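Side-chain contacts in probable FAD-dependent oxidoreductase PA4991 (Pseudomonas aeruginosa PAO1, PDB 5EZ7), which probably acts as an FAD-dependent oxidoreductase of the DAO family, working as a monomer with one FAD per subunit on a physiological substrate still unknown: residues L20-N23 / A24-R28; F155-P158 / D159-R163. One frame throughout, in Å; residues are numbered along the deposited sequence.

From the N terminus, interaction 1 comes first, on helix 17-28 between strands 10-13 and 33-37; interaction 2 follows more than a hundred residues later, where strand 153-155 gives way to helix 157-168. Each joins residues three to five apart along one continuous run, so neither closes a long loop. They stand in series, without nesting or crossing. Their centres lie about 15 Å apart, yet the two helices meet: Leu20 CD1 is 4.2 Å from Ile161 CG2, and further along helix 157-168, Leu164, Leu167 and Ala168 touch Leu20, Ala24 and Asn23. Together they tie the dinucleotide-binding unit to the helix whose first turn brings the Val157 side chain to about 7 Å from the FAD.

Interaction 1: residues L20-N23 / A24-R28; sequences LWLN and ARLRR
Helix 17-28 is the helix of the beta-alpha-beta unit formed with strands 10-13 and 33-37, and here Trp21 meets Arg25, Leu22 meets Leu26, and Asn23 meets Arg27 one turn on. Four i to i+4 backbone bonds give the evidence for regular helix, from Ala24 N to Leu20 O through to Arg27 N to Asn23 O; the Arg25 N to Trp21 O bond is nearly straight, with an angle of 171° at the hydrogen. Trp21 NE1 sits 3.7 Å from Arg25 CG, which approaches the indole obliquely. Bends at chi2 and chi3 fold the arginine back, so that Arg25 NH1 lies at the indole edge, in its plane, 3.9 Å from Trp21 NE1. The ring and guanidinium planes are perpendicular. Both nitrogens have Glu88 as a partner, through a salt bridge to Arg25 NH1 and a weak hydrogen bond from Trp21 NE1, while Arg25 NH2 forms a salt bridge with Asp355 of helix 350-364.

The strand-turn-helix start of this unit carries the glycine pattern of Rossmann-type folds, consistent with its place beside the FAD: the side chain of Leu20 is about 7 Å from the cofactor. On the face turned to helix 350-364, Leu22 CD1 packs on Leu26 CD1 at 3.7 Å; Leu22 also touches Val357 and Leu26 touches Leu361. Asn23 and Arg27 run side by side in the same direction, Asn23 ND2 4.1 Å from Arg27 CD, with amide and guanidinium planes 43° apart. The Asn23 amide is held at both ends, its OD1 hydrogen-bonded to Thr33 OG1 and its ND2 to Ser171 OG, which fixes its rotation beside strand 33-37.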
loop_
_atom_site.group_PDB
_atom_site.type_symbol
_atom_site.label_atom_id
_atom_site.label_comp_id
_atom_site.label_asym_id
_atom_site.label_seq_id
_atom_site.Cartn_x
_atom_site.Cartn_y
_atom_site.Cartn_z
ATOM N N LEU A 20 9.159 -0.448 2.705
ATOM C CA LEU A 20 9.858 -1.419 1.897
ATOM C C LEU A 20 10.372 -0.770 0.625
ATOM O O LEU A 20 11.430 -1.110 0.146
ATOM C CB LEU A 20 8.951 -2.606 1.573
ATOM C CG LEU A 20 8.768 -3.721 2.616
ATOM C CD1 LEU A 20 7.659 -4.687 2.175
ATOM C CD2 LEU A 20 10.061 -4.512 2.835
ATOM N N TRP A 21 9.604 0.151 0.075
ATOM C CA TRP A 21 9.977 0.797 -1.164
ATOM C C TRP A 21 11.126 1.674 -0.854
ATOM O O TRP A 21 12.139 1.581 -1.492
ATOM C CB TRP A 21 8.827 1.609 -1.775
ATOM C CG TRP A 21 9.155 2.151 -3.114
ATOM C CD1 TRP A 21 9.989 3.177 -3.388
ATOM C CD2 TRP A 21 8.683 1.665 -4.376
ATOM N NE1 TRP A 21 10.075 3.361 -4.749
ATOM C CE2 TRP A 21 9.254 2.466 -5.370
ATOM C CE3 TRP A 21 7.821 0.624 -4.759
ATOM C CZ2 TRP A 21 9.012 2.261 -6.730
ATOM C CZ3 TRP A 21 7.567 0.433 -6.107
ATOM C CH2 TRP A 21 8.153 1.251 -7.080
ATOM N N LEU A 22 10.985 2.503 0.173
ATOM C CA LEU A 22 12.091 3.365 0.629
ATOM C C LEU A 22 13.321 2.554 0.935
ATOM O O LEU A 22 14.425 2.944 0.573
ATOM C CB LEU A 22 11.703 4.125 1.890
ATOM C CG LEU A 22 12.813 4.912 2.635
ATOM C CD1 LEU A 22 13.337 6.057 1.762
ATOM C CD2 LEU A 22 12.296 5.432 3.984
ATOM N N ASN A 23 13.147 1.451 1.638
ATOM C CA ASN A 23 14.311 0.622 1.962
ATOM C C ASN A 23 15.032 0.193 0.686
ATOM O O ASN A 23 16.243 0.225 0.602
ATOM C CB ASN A 23 13.879 -0.592 2.773
ATOM C CG ASN A 23 15.048 -1.371 3.369
ATOM O OD1 ASN A 23 15.946 -0.780 3.973
ATOM N ND2 ASN A 23 15.014 -2.694 3.254
ATOM N N ALA A 24 14.270 -0.209 -0.321
ATOM C CA ALA A 24 14.864 -0.694 -1.533
ATOM C C ALA A 24 15.631 0.421 -2.285
ATOM O O ALA A 24 16.721 0.183 -2.786
ATOM C CB ALA A 24 13.789 -1.302 -2.400
ATOM N N ARG A 25 15.044 1.604 -2.369
ATOM C CA ARG A 25 15.703 2.776 -2.910
ATOM C C ARG A 25 17.040 3.123 -2.210
ATOM O O ARG A 25 18.060 3.395 -2.879
ATOM C CB ARG A 25 14.747 3.978 -2.837
ATOM C CG ARG A 25 13.628 3.932 -3.891
ATOM C CD ARG A 25 14.033 4.509 -5.262
ATOM N NE ARG A 25 14.295 5.944 -5.088
ATOM C CZ ARG A 25 13.357 6.901 -4.983
ATOM N NH1 ARG A 25 12.032 6.656 -5.122
ATOM N NH2 ARG A 25 13.748 8.141 -4.748
ATOM N N LEU A 26 17.026 3.112 -0.868
ATOM C CA LEU A 26 18.186 3.490 -0.088
ATOM C C LEU A 26 19.358 2.523 -0.290
ATOM O O LEU A 26 20.507 2.965 -0.579
ATOM C CB LEU A 26 17.833 3.631 1.383
ATOM C CG LEU A 26 16.986 4.869 1.717
ATOM C CD1 LEU A 26 16.569 4.882 3.166
ATOM C CD2 LEU A 26 17.657 6.201 1.396
ATOM N N ARG A 27 19.060 1.229 -0.187
ATOM C CA ARG A 27 20.034 0.188 -0.465
ATOM C C ARG A 27 20.600 0.277 -1.860
ATOM O O ARG A 27 21.782 0.078 -2.076
ATOM C CB ARG A 27 19.375 -1.146 -0.359
ATOM C CG ARG A 27 19.071 -1.522 1.056
ATOM C CD ARG A 27 18.442 -2.917 1.069
ATOM N NE ARG A 27 19.439 -3.970 1.008
ATOM C CZ ARG A 27 20.279 -4.233 2.009
ATOM N NH1 ARG A 27 20.268 -3.518 3.142
ATOM N NH2 ARG A 27 21.118 -5.224 1.889
ATOM N N ARG A 28 19.736 0.583 -2.813
ATOM C CA ARG A 28 20.173 0.752 -4.187
ATOM C C ARG A 28 21.114 1.941 -4.314
ATOM O O ARG A 28 22.081 1.876 -5.042
ATOM C CB ARG A 28 18.980 0.954 -5.097
ATOM C CG ARG A 28 19.315 0.721 -6.547
ATOM C CD ARG A 28 18.097 1.026 -7.390
ATOM N NE ARG A 28 18.439 1.098 -8.808
ATOM C CZ ARG A 28 17.858 0.421 -9.801
ATOM N NH1 ARG A 28 18.288 0.620 -11.048
ATOM N NH2 ARG A 28 16.878 -0.452 -9.589
#

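Interaction 2: residues F155-P158 / D159-R163; sequences FDVP and DLIRR
Asp159 OD2 is gripped twice, by Arg162 NH2 at 3.1 Å and by the backbone N of Arg95. Arg162 NE meets Asp159 OD1 at 2.7 Å, completing a side-on salt bridge, and Arg162 NH2 adds a weak bond to OD1. The guanidinium reaches the carboxylate from above its plane, 50° out of it at OD1. A bend at chi3 turns Arg162 back toward Asp159, and its NH1 salt-bridges Glu166.

At the N-cap, Asp156 has CG anti to the backbone N (chi1 177°), which brings its OD2 within 3.4 Å of Asp159 CB; the two carboxylate planes are 23° apart. Asp156 OD2 and Asp159 OD2 lie 4.9 Å apart, like charges whose repulsion Arg162, with a weak, long ion pair from Arg95 NE to Asp156 OD2, probably offsets. Backbone bonds from Leu160 N to Asp156 O and from Ile161 N to Val157 O mark the first turn.

Val157 CG1 and Ile161 CD1 are modelled 3.3 Å apart, closer than normal packing and therefore doubtful; Phe155 CD2 meets Leu160 CD2 at 4.3 Å, the methyl oblique to the ring. The Val157 side chain lies about 4 Å from the FAD-binding residues Gly51 and Leu347 and about 7 Å from the FAD, in the second shell of the cofactor site. Phe155, ending strand 153-155, hydrogen-bonds Gly51 through its backbone, packs edge-to-face with Trp79 of helix 75-82 and touches Leu96 of strand 96-98.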
loop_
_atom_site.group_PDB
_atom_site.type_symbol
_atom_site.label_atom_id
_atom_site.label_comp_id
_atom_site.label_asym_id
_atom_site.label_seq_id
_atom_site.Cartn_x
_atom_site.Cartn_y
_atom_site.Cartn_z
ATOM N N PHE A 155 -1.480 -4.127 -9.610
ATOM C CA PHE A 155 -0.380 -4.971 -9.163
ATOM C C PHE A 155 -0.948 -6.070 -8.301
ATOM O O PHE A 155 -1.888 -5.836 -7.595
ATOM C CB PHE A 155 0.650 -4.167 -8.321
ATOM C CG PHE A 155 1.821 -3.645 -9.109
ATOM C CD1 PHE A 155 1.676 -2.570 -9.957
ATOM C CD2 PHE A 155 3.077 -4.232 -9.009
ATOM C CE1 PHE A 155 2.753 -2.080 -10.716
ATOM C CE2 PHE A 155 4.151 -3.754 -9.772
ATOM C CZ PHE A 155 3.980 -2.686 -10.639
ATOM N N ASP A 156 -0.362 -7.255 -8.373
ATOM C CA ASP A 156 -0.548 -8.307 -7.357
ATOM C C ASP A 156 0.328 -7.899 -6.166
ATOM O O ASP A 156 1.557 -8.078 -6.196
ATOM C CB ASP A 156 -0.104 -9.691 -7.905
ATOM C CG ASP A 156 -0.198 -10.823 -6.856
ATOM O OD1 ASP A 156 -0.773 -10.574 -5.775
ATOM O OD2 ASP A 156 0.282 -11.965 -7.110
ATOM N N VAL A 157 -0.298 -7.344 -5.141
ATOM C CA VAL A 157 0.433 -6.735 -4.025
ATOM C C VAL A 157 1.245 -7.740 -3.207
ATOM O O VAL A 157 2.407 -7.498 -2.932
ATOM C CB VAL A 157 -0.449 -5.851 -3.113
ATOM C CG1 VAL A 157 0.371 -5.276 -1.973
ATOM C CG2 VAL A 157 -1.038 -4.690 -3.918
ATOM N N PRO A 158 0.654 -8.874 -2.833
ATOM C CA PRO A 158 1.511 -9.853 -2.161
ATOM C C PRO A 158 2.827 -10.190 -2.925
ATOM O O PRO A 158 3.886 -10.320 -2.307
ATOM C CB PRO A 158 0.640 -11.092 -2.065
ATOM C CG PRO A 158 -0.766 -10.653 -2.359
ATOM C CD PRO A 158 -0.780 -9.234 -2.815
ATOM N N ASP A 159 2.744 -10.345 -4.238
ATOM C CA ASP A 159 3.920 -10.581 -5.049
ATOM C C ASP A 159 4.870 -9.348 -5.145
ATOM O O ASP A 159 6.079 -9.500 -5.277
ATOM C CB ASP A 159 3.489 -11.020 -6.423
ATOM C CG ASP A 159 4.602 -11.621 -7.200
ATOM O OD1 ASP A 159 5.190 -12.617 -6.692
ATOM O OD2 ASP A 159 4.917 -11.066 -8.293
ATOM N N LEU A 160 4.301 -8.142 -5.059
ATOM C CA LEU A 160 5.091 -6.904 -4.988
ATOM C C LEU A 160 5.936 -6.832 -3.722
ATOM O O LEU A 160 7.142 -6.472 -3.739
ATOM C CB LEU A 160 4.178 -5.698 -5.057
ATOM C CG LEU A 160 4.819 -4.338 -4.778
ATOM C CD1 LEU A 160 5.958 -3.992 -5.754
ATOM C CD2 LEU A 160 3.717 -3.308 -4.810
ATOM N N ILE A 161 5.268 -7.178 -2.629
ATOM C CA ILE A 161 5.863 -7.208 -1.297
ATOM C C ILE A 161 6.929 -8.225 -1.148
ATOM O O ILE A 161 7.930 -7.926 -0.509
ATOM C CB ILE A 161 4.756 -7.433 -0.246
ATOM C CG1 ILE A 161 4.097 -6.095 -0.018
ATOM C CG2 ILE A 161 5.272 -7.947 1.085
ATOM C CD1 ILE A 161 2.654 -6.280 0.174
ATOM N N ARG A 162 6.692 -9.407 -1.722
ATOM C CA ARG A 162 7.699 -10.486 -1.787
ATOM C C ARG A 162 9.006 -9.974 -2.445
ATOM O O ARG A 162 10.073 -10.142 -1.913
ATOM C CB ARG A 162 7.152 -11.742 -2.522
ATOM C CG ARG A 162 8.269 -12.662 -3.066
ATOM C CD ARG A 162 7.934 -13.464 -4.310
ATOM N NE ARG A 162 7.583 -12.655 -5.479
ATOM C CZ ARG A 162 8.429 -12.143 -6.382
ATOM N NH1 ARG A 162 9.770 -12.318 -6.286
ATOM N NH2 ARG A 162 7.914 -11.426 -7.396
ATOM N N ARG A 163 8.888 -9.328 -3.595
ATOM C CA ARG A 163 10.045 -8.748 -4.302
ATOM C C ARG A 163 10.764 -7.633 -3.541
ATOM O O ARG A 163 11.988 -7.596 -3.479
ATOM C CB ARG A 163 9.605 -8.208 -5.664
ATOM C CG ARG A 163 10.739 -7.731 -6.577
ATOM C CD ARG A 163 11.901 -8.722 -6.677
ATOM N NE ARG A 163 12.966 -8.176 -7.507
ATOM C CZ ARG A 163 14.209 -8.671 -7.614
ATOM N NH1 ARG A 163 14.591 -9.749 -6.922
ATOM N NH2 ARG A 163 15.085 -8.075 -8.425
#